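Local coordinates for protein heterodimeric restriction endonuclease R.BspD6I small subunit (Bacillus sp., PDB 2P14) that probably cleaves DNA as the catalytic subunit of a heterodimeric type IIS restriction endonuclease, in complex with a site-specific nickase subunit, at residues D3-Y8 with K140-L145; E9-T14 with N19-N24; K43-D46 with P50-N53; E59-E64 with I70-S75. All blocks are in the same frame, centred on the assembly; numbering follows the deposited sequence.

Contact 4 pairs the middle strand of the mixed sheet, 69-75, with its neighbour 61-64, and is probably the catalytic region, as the placing of Asp-60 and Glu-73 is consistent with the acidic pair of PD-(D/E)XK nucleases; a sulfate lies about 6 Å from the Asp-60 side chain. Contact 2 covers it through helix 17-32: Phe-21 packs on Cys-74 and Glu-22 on Asp-60. Asn-19 and Trp-23 of that helix meet contact 3, a small hairpin holding a different sulfate; centres of contacts 3 and 4 are about 17 Å apart. Contact 1 ties helix 2-7 to helix 135-146, and Ile-4 O reaches Asn-24 ND2 of contact 2 at 2.8 Å. Contacts 1 and 3 are farthest apart, their centres about 23 Å distant.

Contact 1. Residues D3-Y8 with K140-L145; sequences DILDFY and KLVTQL
Leu-5 reaches from helix 2-7 to Val-142 and Thr-143 on helix 135-146, a light helix-to-helix packing that joins the N-terminal helix to the one after the sheet's last strand in a PD-(D/E)XK-type α/β fold. The backbones stay well separated, with 8.6 Å between the CA atoms of Leu-5 and Val-142, and a long branched side chain is what it takes to bridge them. The CB of Leu-5 points at the partner helix. From it CG continues beside the backbone N and opposite the carbonyl carbon (chi1 -58°), which carries the fork outward. Both methyls then meet the same branch of Val-142: CD1 lies 4.2 Å from Val-142 CG1, and Leu-5 CD2 is 4.3 Å from that methyl. Valine suits the place because its short, beta-branched side chain offers a methyl without crowding the leucine; Met-1 also packs on it. At the margin stands Thr-143, exposed and therefore tolerably polar. Its hydroxyl is occupied by its own helix, through a hydrogen bond with Lys-139 O, and turns only a van der Waals surface to the leucine. The closest approach of the two helical segments is here, Leu-5 CD1 to Thr-143 OG1 at 3.6 Å.

Contact 2. Residues E9-T14 with N19-N24; sequences EEVEKT and NYFEWN
Val-11 and Tyr-20 bring the two backbones together, their CA atoms 5.8 Å apart, where the irregular connection 9-14 turns back along the start of helix 17-32. The connection is held by local bonds: Lys-13 N donates to Glu-10 O, and Val-11 O accepts from both Thr-14 N and Thr-14 OG1, the hydroxyl at 2.7 Å in the carbonyl plane. That bond fixes the threonine's rotation, with OG1 lodged between backbone N and carbonyl carbon (chi1 67°). Thr-14 thereby lies over a face of the Tyr-20 ring in a CH-pi contact, CB 3.7 Å from the ring centroid and displaced toward the rim. OG1 comes within 3.1 Å of Tyr-20 CD2, while CG2 covers CG and CD1. An aromatic ring suits this spot because it presents a flat, polarisable face to a threonine whose polar atom is already bonded. Val-11 packs alongside with its two methyls: CG1 lies 3.9 Å from Phe-21 CB, and CG2 stands 4.1 Å from Tyr-20 O. Were Tyr-20 exchanged for an alanine, Thr-14 would probably lose the ring its CB packs on, and a gap would open beside Phe-7 and Pro-50, which also touch the tyrosine. Phe-21 extends onward to Cys-74 and Leu-76, as expected of the helix that precedes and covers the central sheet in PD-(D/E)XK nucleases.

Contact 3. Residues K43-D46 with P50-N53; sequences KLDD and PIGN. With SO4 (sulfate ion), chain B.
Lys-43 exchanges backbone bonds with Ile-51 and Gly-52 across a short, weakly bonded beta hairpin that projects from the body of the fold. Two such bonds form its first shell: Lys-43 N to Gly-52 O, 2.8 Å, and Ile-51 N to Lys-43 O, 2.9 Å. Ile-51 then folds over the opposite strand. Its CG1 branch takes the crowded position between backbone N and carbonyl carbon (chi1 52°), and a second turn at chi2 (76°) brings CD1 to 3.6 Å from Lys-43 CB, while CG2 leans on Asp-45, 3.9 Å from its OD2. Isoleucine suits this role because its two branches can grip separate neighbours at once. Leu-44 works beside Pro-50, its CD2 reaching 3.8 Å from Pro-50 CA. Proline gives up no strand bond here, since it faces Leu-44 in a non-hydrogen-bonded pair.

Further out, Asp-45 OD1 accepts a bond from His-49 N, tying the connecting turn shut and setting the carboxylate against Ile-51. Leu-44 and Pro-50 rest on Trp-23, and Pro-50 also on Tyr-20, so the hairpin is anchored to helix 17-32. At the far end, Gly-52 has a positive phi (76°), and a beta carbon on it would run into the bound sulfate, which probably came from the crystallisation liquor. Ala-54 N also binds this ion, and Asn-53 N holds sulfate O4 at 2.8 Å in a nearly straight bond.

Contact 4. Residues E59-E64 with I70-S75; sequences EDILVE and ILIECS
Asp-60 and Glu-73 set their carboxylates at about a right angle, the planes 80° apart, at the mouth of the antiparallel hairpin 61-64/69-75. This hairpin belongs to the mixed sheet of a PD-(D/E)XK-type fold, and the two acids, with Ser-75 two residues on, are consistent with that family's signature, a serine standing where lysine is usual. Their closest oxygens, Asp-60 OD1 and Glu-73 OE1, are 3.8 Å apart and do not bond; each acid instead bonds a backbone N-H of the facing segment. Asp-60 OD2 accepts from Cys-74 N at 2.8 Å on its anti side, almost linearly. Asp-60 N in turn donates to Glu-73 OE1, 3.1 Å, from above the carboxylate plane. The other oxygen of Glu-73 is bonded to His-93 ND1, so two partners fix its rotation. A valine in place of Glu-73 would probably leave both Asp-60 N and His-93 ND1 without their mate and let the histidine turn.

Farther along the hairpin, toward its turn, paired backbone bonds zip Ile-61 to Ile-72 and Val-63 to Ile-70. On the face carrying these four residues, which looks to helix 17-32, beta-branched chains suit the strands: Val-63 and Ile-70 lie side by side, CG1 of Val-63 3.7 Å from CB of Ile-70. The other face bears Leu-71, flanked by the bent chain of Glu-59 and by Leu-62, whose CD1 meets Leu-71 CD1 at 3.8 Å. On the isoleucine face, Ile-72 CD1 stands 4.0 Å from both Ile-61 CG2 and Val-63 CG1.

Contact 1. Residues D3-Y8 with K140-L145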
loop_
_atom_site.group_PDB
_atom_site.type_symbol
_atom_site.label_atom_id
_atom_site.label_comp_id
_atom_site.label_asym_id
_atom_site.label_seq_id
_atom_site.Cartn_x
_atom_site.Cartn_y
_atom_site.Cartn_z
ATOM N N ASP A 3 2.653 17.187 6.748
ATOM C CA ASP A 3 1.514 17.156 7.687
ATOM C C ASP A 3 0.817 15.803 7.633
ATOM O O ASP A 3 0.439 15.252 8.676
ATOM C CB ASP A 3 0.528 18.332 7.429
ATOM C CG ASP A 3 -0.277 18.199 6.130
ATOM O OD1 ASP A 3 -1.472 18.584 6.134
ATOM O OD2 ASP A 3 0.240 17.713 5.082
ATOM N N ILE A 4 0.688 15.264 6.425
ATOM C CA ILE A 4 -0.015 13.990 6.245
ATOM C C ILE A 4 0.875 12.889 6.831
ATOM O O ILE A 4 0.400 12.008 7.563
ATOM C CB ILE A 4 -0.347 13.714 4.767
ATOM C CG1 ILE A 4 -1.317 14.766 4.225
ATOM C CG2 ILE A 4 -0.953 12.306 4.617
ATOM C CD1 ILE A 4 -1.461 14.779 2.727
ATOM N N LEU A 5 2.166 12.924 6.498
ATOM C CA LEU A 5 3.084 11.913 7.023
ATOM C C LEU A 5 3.125 11.905 8.542
ATOM O O LEU A 5 3.091 10.833 9.166
ATOM C CB LEU A 5 4.495 12.056 6.414
ATOM C CG LEU A 5 4.543 11.969 4.886
ATOM C CD1 LEU A 5 5.997 12.042 4.413
ATOM C CD2 LEU A 5 3.867 10.684 4.366
ATOM N N ASP A 6 3.189 13.099 9.146
ATOM C CA ASP A 6 3.205 13.221 10.615
ATOM C C ASP A 6 1.904 12.703 11.219
ATOM O O ASP A 6 1.906 12.206 12.345
ATOM C CB ASP A 6 3.421 14.682 11.060
ATOM C CG ASP A 6 4.788 15.229 10.690
ATOM O OD1 ASP A 6 5.717 14.436 10.440
ATOM O OD2 ASP A 6 4.905 16.479 10.656
ATOM N N PHE A 7 0.795 12.845 10.485
ATOM C CA PHE A 7 -0.499 12.393 11.030
ATOM C C PHE A 7 -0.531 10.879 11.275
ATOM O O PHE A 7 -1.280 10.393 12.122
ATOM C CB PHE A 7 -1.704 12.854 10.197
ATOM C CG PHE A 7 -3.040 12.532 10.846
ATOM C CD1 PHE A 7 -3.544 13.329 11.865
ATOM C CD2 PHE A 7 -3.780 11.441 10.404
ATOM C CE1 PHE A 7 -4.780 13.025 12.474
ATOM C CE2 PHE A 7 -5.010 11.117 11.010
ATOM C CZ PHE A 7 -5.507 11.906 12.031
ATOM N N TYR A 8 0.277 10.110 10.560
ATOM C CA TYR A 8 0.356 8.675 10.886
ATOM C C TYR A 8 0.633 8.407 12.356
ATOM O O TYR A 8 0.204 7.385 12.887
ATOM C CB TYR A 8 1.425 7.963 10.047
ATOM C CG TYR A 8 0.984 7.603 8.648
ATOM C CD1 TYR A 8 1.619 8.169 7.522
ATOM C CD2 TYR A 8 -0.052 6.686 8.436
ATOM C CE1 TYR A 8 1.260 7.818 6.226
ATOM C CE2 TYR A 8 -0.441 6.353 7.122
ATOM C CZ TYR A 8 0.221 6.917 6.039
ATOM O OH TYR A 8 -0.141 6.558 4.779
ATOM N N LYS A 140 9.520 7.326 4.194
ATOM C CA LYS A 140 10.828 7.537 3.549
ATOM C C LYS A 140 10.670 7.636 2.034
ATOM O O LYS A 140 11.182 8.578 1.427
ATOM C CB LYS A 140 11.848 6.454 3.927
ATOM C CG LYS A 140 12.640 6.765 5.153
ATOM C CD LYS A 140 13.974 6.017 5.119
ATOM C CE LYS A 140 15.066 6.707 5.953
ATOM N NZ LYS A 140 15.079 6.187 7.354
ATOM N N LEU A 141 9.910 6.718 1.432
ATOM C CA LEU A 141 9.646 6.711 0.006
ATOM C C LEU A 141 8.994 8.007 -0.470
ATOM O O LEU A 141 9.420 8.588 -1.468
ATOM C CB LEU A 141 8.802 5.499 -0.398
ATOM C CG LEU A 141 8.354 5.431 -1.860
ATOM C CD1 LEU A 141 9.561 5.482 -2.822
ATOM C CD2 LEU A 141 7.528 4.178 -2.087
ATOM N N VAL A 142 7.980 8.465 0.246
ATOM C CA VAL A 142 7.281 9.696 -0.156
ATOM C C VAL A 142 8.239 10.896 -0.067
ATOM O O VAL A 142 8.250 11.735 -0.977
ATOM C CB VAL A 142 5.985 9.928 0.712
ATOM C CG1 VAL A 142 5.322 11.295 0.365
ATOM C CG2 VAL A 142 4.976 8.801 0.482
ATOM N N THR A 143 9.021 10.963 1.013
ATOM C CA THR A 143 9.945 12.084 1.253
ATOM C C THR A 143 11.068 12.095 0.227
ATOM O O THR A 143 11.504 13.173 -0.224
ATOM C CB THR A 143 10.538 12.071 2.678
ATOM O OG1 THR A 143 9.481 11.956 3.631
ATOM C CG2 THR A 143 11.314 13.387 2.953
ATOM N N GLN A 144 11.538 10.911 -0.151
ATOM C CA GLN A 144 12.553 10.809 -1.188
ATOM C C GLN A 144 11.973 11.309 -2.511
ATOM O O GLN A 144 12.628 12.073 -3.231
ATOM C CB GLN A 144 13.066 9.375 -1.321
ATOM C CG GLN A 144 13.940 8.907 -0.157
ATOM C CD GLN A 144 14.227 7.400 -0.220
ATOM O OE1 GLN A 144 14.049 6.751 -1.268
ATOM N NE2 GLN A 144 14.671 6.840 0.899
ATOM N N LEU A 145 10.738 10.911 -2.807
ATOM C CA LEU A 145 10.031 11.370 -4.014
ATOM C C LEU A 145 9.788 12.884 -4.081
ATOM O O LEU A 145 10.000 13.510 -5.127
ATOM C CB LEU A 145 8.679 10.663 -4.145
ATOM C CG LEU A 145 8.430 9.591 -5.219
ATOM C CD1 LEU A 145 9.706 9.093 -5.920
ATOM C CD2 LEU A 145 7.593 8.456 -4.654
#

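Contact 2. Residues E9-T14 with N19-N24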
loop_
_atom_site.group_PDB
_atom_site.type_symbol
_atom_site.label_atom_id
_atom_site.label_comp_id
_atom_site.label_asym_id
_atom_site.label_seq_id
_atom_site.Cartn_x
_atom_site.Cartn_y
_atom_site.Cartn_z
ATOM N N GLU A 9 1.310 9.341 13.031
ATOM C CA GLU A 9 1.659 9.136 14.443
ATOM C C GLU A 9 0.484 9.490 15.367
ATOM O O GLU A 9 0.573 9.279 16.589
ATOM C CB GLU A 9 2.939 9.924 14.809
ATOM C CG GLU A 9 4.106 9.667 13.841
ATOM C CD GLU A 9 4.326 8.178 13.561
ATOM O OE1 GLU A 9 4.074 7.347 14.466
ATOM O OE2 GLU A 9 4.714 7.823 12.410
ATOM N N GLU A 10 -0.605 10.001 14.790
ATOM C CA GLU A 10 -1.835 10.326 15.553
ATOM C C GLU A 10 -2.971 9.351 15.272
ATOM O O GLU A 10 -3.957 9.320 15.984
ATOM C CB GLU A 10 -2.317 11.748 15.278
ATOM C CG GLU A 10 -1.267 12.820 15.461
ATOM C CD GLU A 10 -0.608 12.797 16.857
ATOM O OE1 GLU A 10 -1.325 12.600 17.870
ATOM O OE2 GLU A 10 0.623 12.970 16.939
ATOM N N VAL A 11 -2.821 8.529 14.245
ATOM C CA VAL A 11 -3.899 7.623 13.815
ATOM C C VAL A 11 -4.406 6.756 14.980
ATOM O O VAL A 11 -5.617 6.520 15.126
ATOM C CB VAL A 11 -3.404 6.760 12.632
ATOM C CG1 VAL A 11 -4.215 5.460 12.477
ATOM C CG2 VAL A 11 -3.396 7.577 11.360
ATOM N N GLU A 12 -3.484 6.268 15.818
ATOM C CA GLU A 12 -3.881 5.318 16.881
ATOM C C GLU A 12 -4.655 5.961 18.020
ATOM O O GLU A 12 -5.224 5.262 18.863
ATOM C CB GLU A 12 -2.696 4.453 17.374
ATOM C CG GLU A 12 -1.978 3.815 16.159
ATOM C CD GLU A 12 -1.454 2.410 16.358
ATOM O OE1 GLU A 12 -0.217 2.254 16.456
ATOM O OE2 GLU A 12 -2.272 1.463 16.364
ATOM N N LYS A 13 -4.695 7.289 18.007
ATOM C CA LYS A 13 -5.430 8.048 19.030
ATOM C C LYS A 13 -6.772 8.593 18.536
ATOM O O LYS A 13 -7.476 9.318 19.260
ATOM C CB LYS A 13 -4.538 9.170 19.588
ATOM C CG LYS A 13 -3.446 8.622 20.499
ATOM C CD LYS A 13 -2.436 9.645 20.950
ATOM C CE LYS A 13 -1.454 9.978 19.872
ATOM N NZ LYS A 13 -0.822 11.310 20.227
ATOM N N THR A 14 -7.133 8.254 17.303
ATOM C CA THR A 14 -8.456 8.595 16.761
ATOM C C THR A 14 -9.511 7.604 17.252
ATOM O O THR A 14 -9.191 6.567 17.830
ATOM C CB THR A 14 -8.431 8.623 15.204
ATOM O OG1 THR A 14 -8.212 7.298 14.704
ATOM C CG2 THR A 14 -7.358 9.632 14.688
ATOM N N ASN A 19 -9.933 3.164 10.231
ATOM C CA ASN A 19 -10.568 4.091 9.304
ATOM C C ASN A 19 -9.646 5.269 8.983
ATOM O O ASN A 19 -9.543 5.724 7.834
ATOM C CB ASN A 19 -11.889 4.628 9.893
ATOM C CG ASN A 19 -13.009 3.599 9.895
ATOM O OD1 ASN A 19 -12.923 2.533 9.290
ATOM N ND2 ASN A 19 -14.089 3.943 10.588
ATOM N N TYR A 20 -8.964 5.783 10.007
ATOM C CA TYR A 20 -8.069 6.929 9.792
ATOM C C TYR A 20 -6.757 6.532 9.106
ATOM O O TYR A 20 -6.174 7.333 8.394
ATOM C CB TYR A 20 -7.792 7.690 11.089
ATOM C CG TYR A 20 -8.973 8.502 11.560
ATOM C CD1 TYR A 20 -9.045 9.877 11.337
ATOM C CD2 TYR A 20 -10.043 7.872 12.212
ATOM C CE1 TYR A 20 -10.192 10.633 11.795
ATOM C CE2 TYR A 20 -11.158 8.596 12.641
ATOM C CZ TYR A 20 -11.211 9.954 12.435
ATOM O OH TYR A 20 -12.341 10.620 12.926
ATOM N N PHE A 21 -6.344 5.288 9.286
ATOM C CA PHE A 21 -5.111 4.803 8.644
ATOM C C PHE A 21 -5.301 4.729 7.142
ATOM O O PHE A 21 -4.466 5.242 6.366
ATOM C CB PHE A 21 -4.758 3.436 9.241
ATOM C CG PHE A 21 -3.401 2.924 8.873
ATOM C CD1 PHE A 21 -2.263 3.689 9.087
ATOM C CD2 PHE A 21 -3.270 1.657 8.333
ATOM C CE1 PHE A 21 -0.990 3.169 8.755
ATOM C CE2 PHE A 21 -2.020 1.143 7.984
ATOM C CZ PHE A 21 -0.880 1.884 8.216
ATOM N N GLU A 22 -6.401 4.124 6.691
ATOM C CA GLU A 22 -6.661 4.039 5.236
ATOM C C GLU A 22 -6.899 5.439 4.667
ATOM O O GLU A 22 -6.367 5.801 3.603
ATOM C CB GLU A 22 -7.814 3.067 4.907
ATOM C CG GLU A 22 -9.203 3.488 5.360
ATOM C CD GLU A 22 -10.249 2.384 5.161
ATOM O OE1 GLU A 22 -9.936 1.362 4.523
ATOM O OE2 GLU A 22 -11.398 2.579 5.637
ATOM N N TRP A 23 -7.630 6.268 5.410
ATOM C CA TRP A 23 -7.863 7.631 4.960
ATOM C C TRP A 23 -6.582 8.446 4.808
ATOM O O TRP A 23 -6.403 9.162 3.802
ATOM C CB TRP A 23 -8.812 8.325 5.939
ATOM C CG TRP A 23 -9.004 9.803 5.701
ATOM C CD1 TRP A 23 -9.739 10.391 4.713
ATOM C CD2 TRP A 23 -8.438 10.879 6.474
ATOM N NE1 TRP A 23 -9.696 11.769 4.841
ATOM C CE2 TRP A 23 -8.905 12.096 5.908
ATOM C CE3 TRP A 23 -7.624 10.929 7.620
ATOM C CZ2 TRP A 23 -8.564 13.353 6.439
ATOM C CZ3 TRP A 23 -7.268 12.164 8.131
ATOM C CH2 TRP A 23 -7.741 13.367 7.542
ATOM N N ASN A 24 -5.660 8.294 5.756
ATOM C CA ASN A 24 -4.451 9.083 5.706
ATOM C C ASN A 24 -3.592 8.659 4.509
ATOM O O ASN A 24 -2.936 9.508 3.853
ATOM C CB ASN A 24 -3.648 8.962 6.982
ATOM C CG ASN A 24 -2.729 10.147 7.161
ATOM O OD1 ASN A 24 -3.165 11.301 6.999
ATOM N ND2 ASN A 24 -1.460 9.890 7.467
#

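Contact 3. Residues K43-D46 with P50-N53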
loop_
_atom_site.group_PDB
_atom_site.type_symbol
_atom_site.label_atom_id
_atom_site.label_comp_id
_atom_site.label_asym_id
_atom_site.label_seq_id
_atom_site.Cartn_x
_atom_site.Cartn_y
_atom_site.Cartn_z
ATOM N N LYS A 43 -16.106 5.903 3.242
ATOM C CA LYS A 43 -16.859 7.151 3.162
ATOM C C LYS A 43 -16.420 8.165 4.198
ATOM O O LYS A 43 -15.780 7.831 5.193
ATOM C CB LYS A 43 -18.365 6.880 3.318
ATOM C CG LYS A 43 -18.903 5.875 2.309
ATOM C CD LYS A 43 -18.858 6.404 0.856
ATOM C CE LYS A 43 -19.984 7.436 0.605
ATOM N NZ LYS A 43 -20.040 7.986 -0.785
ATOM N N LEU A 44 -16.782 9.414 3.959
ATOM C CA LEU A 44 -16.536 10.473 4.924
ATOM C C LEU A 44 -17.858 10.942 5.479
ATOM O O LEU A 44 -18.884 10.942 4.780
ATOM C CB LEU A 44 -15.842 11.647 4.267
ATOM C CG LEU A 44 -14.580 11.451 3.431
ATOM C CD1 LEU A 44 -14.095 12.826 3.053
ATOM C CD2 LEU A 44 -13.509 10.715 4.221
ATOM N N ASP A 45 -17.838 11.356 6.738
ATOM C CA ASP A 45 -19.032 11.965 7.331
ATOM C C ASP A 45 -19.116 13.421 6.903
ATOM O O ASP A 45 -18.345 13.882 6.062
ATOM C CB ASP A 45 -19.074 11.783 8.851
ATOM C CG ASP A 45 -17.977 12.563 9.604
ATOM O OD1 ASP A 45 -17.338 13.494 9.056
ATOM O OD2 ASP A 45 -17.803 12.226 10.788
ATOM N N ASP A 46 -20.049 14.168 7.491
ATOM C CA ASP A 46 -20.234 15.550 7.054
ATOM C C ASP A 46 -19.144 16.507 7.542
ATOM O O ASP A 46 -18.995 17.606 7.014
ATOM C CB ASP A 46 -21.677 16.018 7.316
ATOM C CG ASP A 46 -22.688 15.261 6.437
ATOM O OD1 ASP A 46 -22.431 15.151 5.211
ATOM O OD2 ASP A 46 -23.710 14.749 6.955
ATOM N N PRO A 50 -13.160 10.228 8.095
ATOM C CA PRO A 50 -13.414 8.921 7.518
ATOM C C PRO A 50 -14.259 8.122 8.503
ATOM O O PRO A 50 -14.023 8.166 9.722
ATOM C CB PRO A 50 -12.004 8.314 7.387
ATOM C CG PRO A 50 -11.221 8.992 8.509
ATOM C CD PRO A 50 -11.750 10.396 8.515
ATOM N N ILE A 51 -15.237 7.398 7.963
ATOM C CA ILE A 51 -16.145 6.595 8.786
ATOM C C ILE A 51 -16.320 5.162 8.286
ATOM O O ILE A 51 -17.234 4.476 8.710
ATOM C CB ILE A 51 -17.544 7.286 9.002
ATOM C CG1 ILE A 51 -18.179 7.722 7.677
ATOM C CG2 ILE A 51 -17.436 8.442 9.985
ATOM C CD1 ILE A 51 -18.773 6.618 6.876
ATOM N N GLY A 52 -15.425 4.691 7.414
ATOM C CA GLY A 52 -15.456 3.306 6.977
ATOM C C GLY A 52 -16.573 3.076 5.974
ATOM O O GLY A 52 -16.665 3.798 4.971
ATOM N N ASN A 53 -17.453 2.126 6.266
ATOM C CA ASN A 53 -18.536 1.761 5.350
ATOM C C ASN A 53 -18.003 1.297 3.984
ATOM O O ASN A 53 -18.519 1.662 2.922
ATOM C CB ASN A 53 -19.572 2.887 5.191
ATOM C CG ASN A 53 -20.501 2.999 6.392
ATOM O OD1 ASN A 53 -20.499 2.136 7.282
ATOM N ND2 ASN A 53 -21.296 4.056 6.429
HETATM S S SO4 B . -16.348 -0.653 7.629
HETATM O O1 SO4 B . -15.248 -1.262 8.383
HETATM O O2 SO4 B . -17.387 -1.644 7.311
HETATM O O3 SO4 B . -15.757 -0.139 6.385
HETATM O O4 SO4 B . -16.918 0.446 8.435
#

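Contact 4. Residues E59-E64 with I70-S75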
loop_
_atom_site.group_PDB
_atom_site.type_symbol
_atom_site.label_atom_id
_atom_site.label_comp_id
_atom_site.label_asym_id
_atom_site.label_seq_id
_atom_site.Cartn_x
_atom_site.Cartn_y
_atom_site.Cartn_z
ATOM N N GLU A 59 -10.623 -3.637 -2.766
ATOM C CA GLU A 59 -9.433 -3.022 -2.151
ATOM C C GLU A 59 -9.699 -1.702 -1.425
ATOM O O GLU A 59 -10.605 -0.929 -1.777
ATOM C CB GLU A 59 -8.351 -2.809 -3.225
ATOM C CG GLU A 59 -8.789 -1.934 -4.397
ATOM C CD GLU A 59 -9.512 -2.703 -5.545
ATOM O OE1 GLU A 59 -9.852 -3.906 -5.379
ATOM O OE2 GLU A 59 -9.744 -2.061 -6.601
ATOM N N ASP A 60 -8.875 -1.424 -0.412
ATOM C CA ASP A 60 -9.065 -0.193 0.372
ATOM C C ASP A 60 -8.995 1.089 -0.460
ATOM O O ASP A 60 -9.797 2.005 -0.269
ATOM C CB ASP A 60 -8.030 -0.083 1.505
ATOM C CG ASP A 60 -8.174 -1.180 2.553
ATOM O OD1 ASP A 60 -9.208 -1.850 2.617
ATOM O OD2 ASP A 60 -7.215 -1.392 3.329
ATOM N N ILE A 61 -8.035 1.146 -1.387
ATOM C CA ILE A 61 -7.821 2.312 -2.254
ATOM C C ILE A 61 -7.325 1.784 -3.583
ATOM O O ILE A 61 -6.519 0.859 -3.614
ATOM C CB ILE A 61 -6.751 3.299 -1.703
ATOM C CG1 ILE A 61 -7.080 3.708 -0.267
ATOM C CG2 ILE A 61 -6.637 4.556 -2.574
ATOM C CD1 ILE A 61 -5.828 4.128 0.525
ATOM N N LEU A 62 -7.842 2.356 -4.663
ATOM C CA LEU A 62 -7.290 2.067 -5.994
ATOM C C LEU A 62 -6.809 3.380 -6.576
ATOM O O LEU A 62 -7.542 4.368 -6.556
ATOM C CB LEU A 62 -8.351 1.476 -6.933
ATOM C CG LEU A 62 -7.965 1.321 -8.400
ATOM C CD1 LEU A 62 -6.853 0.234 -8.563
ATOM C CD2 LEU A 62 -9.251 0.991 -9.206
ATOM N N VAL A 63 -5.568 3.390 -7.091
ATOM C CA VAL A 63 -5.115 4.547 -7.880
ATOM C C VAL A 63 -4.753 4.044 -9.293
ATOM O O VAL A 63 -3.958 3.100 -9.453
ATOM C CB VAL A 63 -3.938 5.306 -7.207
ATOM C CG1 VAL A 63 -2.716 4.452 -7.135
ATOM C CG2 VAL A 63 -3.621 6.623 -7.921
ATOM N N GLU A 64 -5.400 4.643 -10.298
ATOM C CA GLU A 64 -5.127 4.258 -11.674
ATOM C C GLU A 64 -4.323 5.345 -12.345
ATOM O O GLU A 64 -4.763 6.470 -12.453
ATOM C CB GLU A 64 -6.435 4.015 -12.428
ATOM C CG GLU A 64 -7.176 2.825 -11.866
ATOM C CD GLU A 64 -8.439 2.470 -12.646
ATOM O OE1 GLU A 64 -9.165 3.419 -13.072
ATOM O OE2 GLU A 64 -8.705 1.265 -12.785
ATOM N N ILE A 70 -2.219 0.890 -8.889
ATOM C CA ILE A 70 -1.794 0.386 -7.587
ATOM C C ILE A 70 -3.022 0.196 -6.733
ATOM O O ILE A 70 -3.834 1.116 -6.611
ATOM C CB ILE A 70 -0.845 1.328 -6.826
ATOM C CG1 ILE A 70 0.321 1.809 -7.702
ATOM C CG2 ILE A 70 -0.290 0.632 -5.585
ATOM C CD1 ILE A 70 1.146 2.903 -7.014
ATOM N N LEU A 71 -3.172 -1.026 -6.235
ATOM C CA LEU A 71 -4.216 -1.302 -5.236
ATOM C C LEU A 71 -3.504 -1.111 -3.913
ATOM O O LEU A 71 -2.469 -1.717 -3.668
ATOM C CB LEU A 71 -4.718 -2.728 -5.345
ATOM C CG LEU A 71 -5.693 -3.065 -6.468
ATOM C CD1 LEU A 71 -4.943 -2.981 -7.807
ATOM C CD2 LEU A 71 -6.264 -4.429 -6.293
ATOM N N ILE A 72 -4.064 -0.294 -3.024
ATOM C CA ILE A 72 -3.424 -0.030 -1.757
ATOM C C ILE A 72 -4.283 -0.639 -0.645
ATOM O O ILE A 72 -5.505 -0.375 -0.550
ATOM C CB ILE A 72 -3.193 1.464 -1.528
ATOM C CG1 ILE A 72 -2.325 2.055 -2.667
ATOM C CG2 ILE A 72 -2.473 1.660 -0.215
ATOM C CD1 ILE A 72 -2.980 3.185 -3.356
ATOM N N GLU A 73 -3.652 -1.511 0.137
ATOM C CA GLU A 73 -4.307 -2.253 1.221
ATOM C C GLU A 73 -3.631 -1.820 2.517
ATOM O O GLU A 73 -2.435 -1.928 2.618
ATOM C CB GLU A 73 -4.171 -3.761 1.016
ATOM C CG GLU A 73 -4.645 -4.223 -0.363
ATOM C CD GLU A 73 -6.132 -4.349 -0.512
ATOM O OE1 GLU A 73 -6.947 -3.783 0.276
ATOM O OE2 GLU A 73 -6.511 -5.017 -1.472
ATOM N N CYS A 74 -4.406 -1.341 3.491
ATOM C CA CYS A 74 -3.868 -0.776 4.713
ATOM C C CYS A 74 -4.322 -1.650 5.880
ATOM O O CYS A 74 -5.504 -2.006 5.970
ATOM C CB CYS A 74 -4.457 0.625 4.933
ATOM S SG CYS A 74 -3.909 1.765 3.614
ATOM N N SER A 75 -3.391 -1.989 6.765
ATOM C CA SER A 75 -3.778 -2.724 7.968
ATOM C C SER A 75 -2.890 -2.386 9.152
ATOM O O SER A 75 -1.671 -2.365 9.025
ATOM C CB SER A 75 -3.681 -4.231 7.734
ATOM O OG SER A 75 -4.182 -4.902 8.892
#